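PDB 3FRN: flagellar protein FlgA, which is a predicted periplasmic chaperone that probably assists formation of the P-ring of the flagellar basal body. Local coordinates for residues L18-D21 with D22-E26. Residues are numbered along the deposited sequence; the frame is centred on the assembly and turned at random.
Sequences LFLD and DITIE
Asp22 folds its side chain back on Phe19. CB rests against Phe19 O and takes CD1 of Leu18 at 3.6 Å, the two side chains heading opposite ways where they pass; with CG of Leu18 anti to its backbone N (chi1 172°), chi2 of 83° brings CD1 to Asp22. Asp22 CG lies near the same oxygen, 3.4 Å from Phe19 O, and OD2 receives the N-H of Phe19 (N to OD2 3.0 Å), almost straight (171°) but from above the carboxylate plane. OD2 also lies at the edge of the Phe19 ring, whereas OD1 turns away from Phe19, nearest to Asp21 C at 4.1 Å. In return Asp22 N donates to Phe19 O (2.9 Å), so main chain and side chain bond reciprocally across a short 3-10 segment, residues 20-22, just after strand 16-18 in the FlgA N-terminal domain. The next i to i+3 bond, Ile23 N to Leu20 O (3.0 Å), extends it. Leu20 CD1 reaches Thr24 CG2 (4.0 Å), and both side chains touch Leu5 of strand 4-6. Thr24 OG1 donates to Glu26 O at 3.1 Å, close to head-on to the carbonyl. The Asp21 carboxylate salt-bridges Lys27 and accepts from Val28 N.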
ATOM      1  N   LEU A  18     -18.974  16.749  16.089  1.00 42.50           N
ATOM      2  CA  LEU A  18     -18.111  16.182  17.124  1.00 40.01           C
ATOM      3  C   LEU A  18     -17.437  17.281  17.928  1.00 41.38           C
ATOM      4  O   LEU A  18     -16.915  18.239  17.362  1.00 40.32           O
ATOM      5  CB  LEU A  18     -17.043  15.284  16.499  1.00 41.84           C
ATOM      6  CG  LEU A  18     -15.919  14.719  17.374  1.00 31.69           C
ATOM      7  CD1 LEU A  18     -16.365  13.464  18.094  1.00 41.65           C
ATOM      8  CD2 LEU A  18     -14.723  14.425  16.503  1.00 44.86           C
ATOM      9  N   PHE A  19     -17.455  17.128  19.251  1.00 41.60           N
ATOM     10  CA  PHE A  19     -16.807  18.062  20.155  1.00 42.09           C
ATOM     11  C   PHE A  19     -15.713  17.354  20.926  1.00 41.49           C
ATOM     12  O   PHE A  19     -15.791  16.148  21.151  1.00 38.37           O
ATOM     13  CB  PHE A  19     -17.815  18.635  21.152  1.00 42.18           C
ATOM     14  CG  PHE A  19     -18.924  19.423  20.519  1.00 43.64           C
ATOM     15  CD1 PHE A  19     -18.736  20.752  20.166  1.00 46.21           C
ATOM     16  CD2 PHE A  19     -20.166  18.844  20.301  1.00 42.50           C
ATOM     17  CE1 PHE A  19     -19.763  21.488  19.593  1.00 47.66           C
ATOM     18  CE2 PHE A  19     -21.200  19.575  19.733  1.00 43.59           C
ATOM     19  CZ  PHE A  19     -20.996  20.900  19.379  1.00 44.61           C
ATOM     20  N   LEU A  20     -14.710  18.122  21.350  1.00 40.01           N
ATOM     21  CA  LEU A  20     -13.586  17.614  22.138  1.00 40.18           C
ATOM     22  C   LEU A  20     -13.999  16.698  23.301  1.00 40.80           C
ATOM     23  O   LEU A  20     -13.377  15.657  23.508  1.00 43.63           O
ATOM     24  CB  LEU A  20     -12.746  18.785  22.657  1.00 39.01           C
ATOM     25  CG  LEU A  20     -11.472  18.484  23.445  1.00 35.61           C
ATOM     26  CD1 LEU A  20     -10.450  17.747  22.588  1.00 35.18           C
ATOM     27  CD2 LEU A  20     -10.897  19.777  23.978  1.00 28.03           C
ATOM     28  N   ASP A  21     -15.050  17.075  24.032  1.00 38.26           N
ATOM     29  CA  ASP A  21     -15.575  16.278  25.150  1.00 37.96           C
ATOM     30  C   ASP A  21     -15.888  14.830  24.772  1.00 38.73           C
ATOM     31  O   ASP A  21     -15.773  13.928  25.609  1.00 38.26           O
ATOM     32  CB  ASP A  21     -16.834  16.923  25.734  1.00 36.24           C
ATOM     33  CG  ASP A  21     -17.307  16.240  27.014  1.00 45.82           C
ATOM     34  OD1 ASP A  21     -18.486  15.827  27.063  1.00 54.61           O
ATOM     35  OD2 ASP A  21     -16.503  16.102  27.965  1.00 38.25           O
ATOM     36  N   ASP A  22     -16.286  14.624  23.516  1.00 37.88           N
ATOM     37  CA  ASP A  22     -16.624  13.299  22.993  1.00 41.00           C
ATOM     38  C   ASP A  22     -15.415  12.367  22.902  1.00 40.90           C
ATOM     39  O   ASP A  22     -15.556  11.154  23.068  1.00 46.55           O
ATOM     40  CB  ASP A  22     -17.291  13.410  21.614  1.00 41.19           C
ATOM     41  CG  ASP A  22     -18.588  14.200  21.648  1.00 44.98           C
ATOM     42  OD1 ASP A  22     -19.325  14.090  22.651  1.00 39.17           O
ATOM     43  OD2 ASP A  22     -18.877  14.925  20.670  1.00 44.29           O
ATOM     44  N   ILE A  23     -14.235  12.932  22.649  1.00 36.89           N
ATOM     45  CA  ILE A  23     -13.020  12.123  22.502  1.00 35.21           C
ATOM     46  C   ILE A  23     -12.026  12.226  23.659  1.00 36.10           C
ATOM     47  O   ILE A  23     -10.865  11.848  23.509  1.00 33.39           O
ATOM     48  CB  ILE A  23     -12.277  12.427  21.182  1.00 34.80           C
ATOM     49  CG1 ILE A  23     -11.793  13.876  21.158  1.00 36.18           C
ATOM     50  CG2 ILE A  23     -13.161  12.120  19.987  1.00 25.12           C
ATOM     51  CD1 ILE A  23     -11.250  14.300  19.829  1.00 36.64           C
ATOM     52  N   THR A  24     -12.471  12.742  24.801  1.00 35.07           N
ATOM     53  CA  THR A  24     -11.626  12.787  25.994  1.00 37.27           C
ATOM     54  C   THR A  24     -12.242  11.981  27.133  1.00 37.49           C
ATOM     55  O   THR A  24     -13.462  11.833  27.210  1.00 38.97           O
ATOM     56  CB  THR A  24     -11.337  14.236  26.478  1.00 39.57           C
ATOM     57  OG1 THR A  24     -12.566  14.962  26.624  1.00 38.22           O
ATOM     58  CG2 THR A  24     -10.432  14.962  25.493  1.00 38.66           C
ATOM     59  N   ILE A  25     -11.391  11.459  28.009  1.00 36.16           N
ATOM     60  CA  ILE A  25     -11.840  10.686  29.161  1.00 38.68           C
ATOM     61  C   ILE A  25     -12.452  11.593  30.240  1.00 40.32           C
ATOM     62  O   ILE A  25     -13.478  11.253  30.830  1.00 42.48           O
ATOM     63  CB  ILE A  25     -10.697   9.793  29.726  1.00 39.11           C
ATOM     64  CG1 ILE A  25     -10.275   8.763  28.672  1.00 36.72           C
ATOM     65  CG2 ILE A  25     -11.122   9.091  31.015  1.00 36.52           C
ATOM     66  CD1 ILE A  25      -9.220   7.783  29.139  1.00 40.82           C
ATOM     67  N   GLU A  26     -11.837  12.750  30.475  1.00 41.12           N
ATOM     68  CA  GLU A  26     -12.371  13.725  31.432  1.00 45.15           C
ATOM     69  C   GLU A  26     -13.414  14.650  30.799  1.00 46.92           C
ATOM     70  O   GLU A  26     -13.417  14.861  29.585  1.00 50.26           O
ATOM     71  CB  GLU A  26     -11.249  14.546  32.083  1.00 44.02           C
ATOM     72  CG  GLU A  26     -10.209  15.092  31.112  1.00 50.08           C
ATOM     73  CD  GLU A  26      -8.942  14.255  31.081  1.00 54.26           C
ATOM     74  OE1 GLU A  26      -8.787  13.434  30.153  1.00 47.84           O
ATOM     75  OE2 GLU A  26      -8.105  14.412  31.995  1.00 57.04           O
TER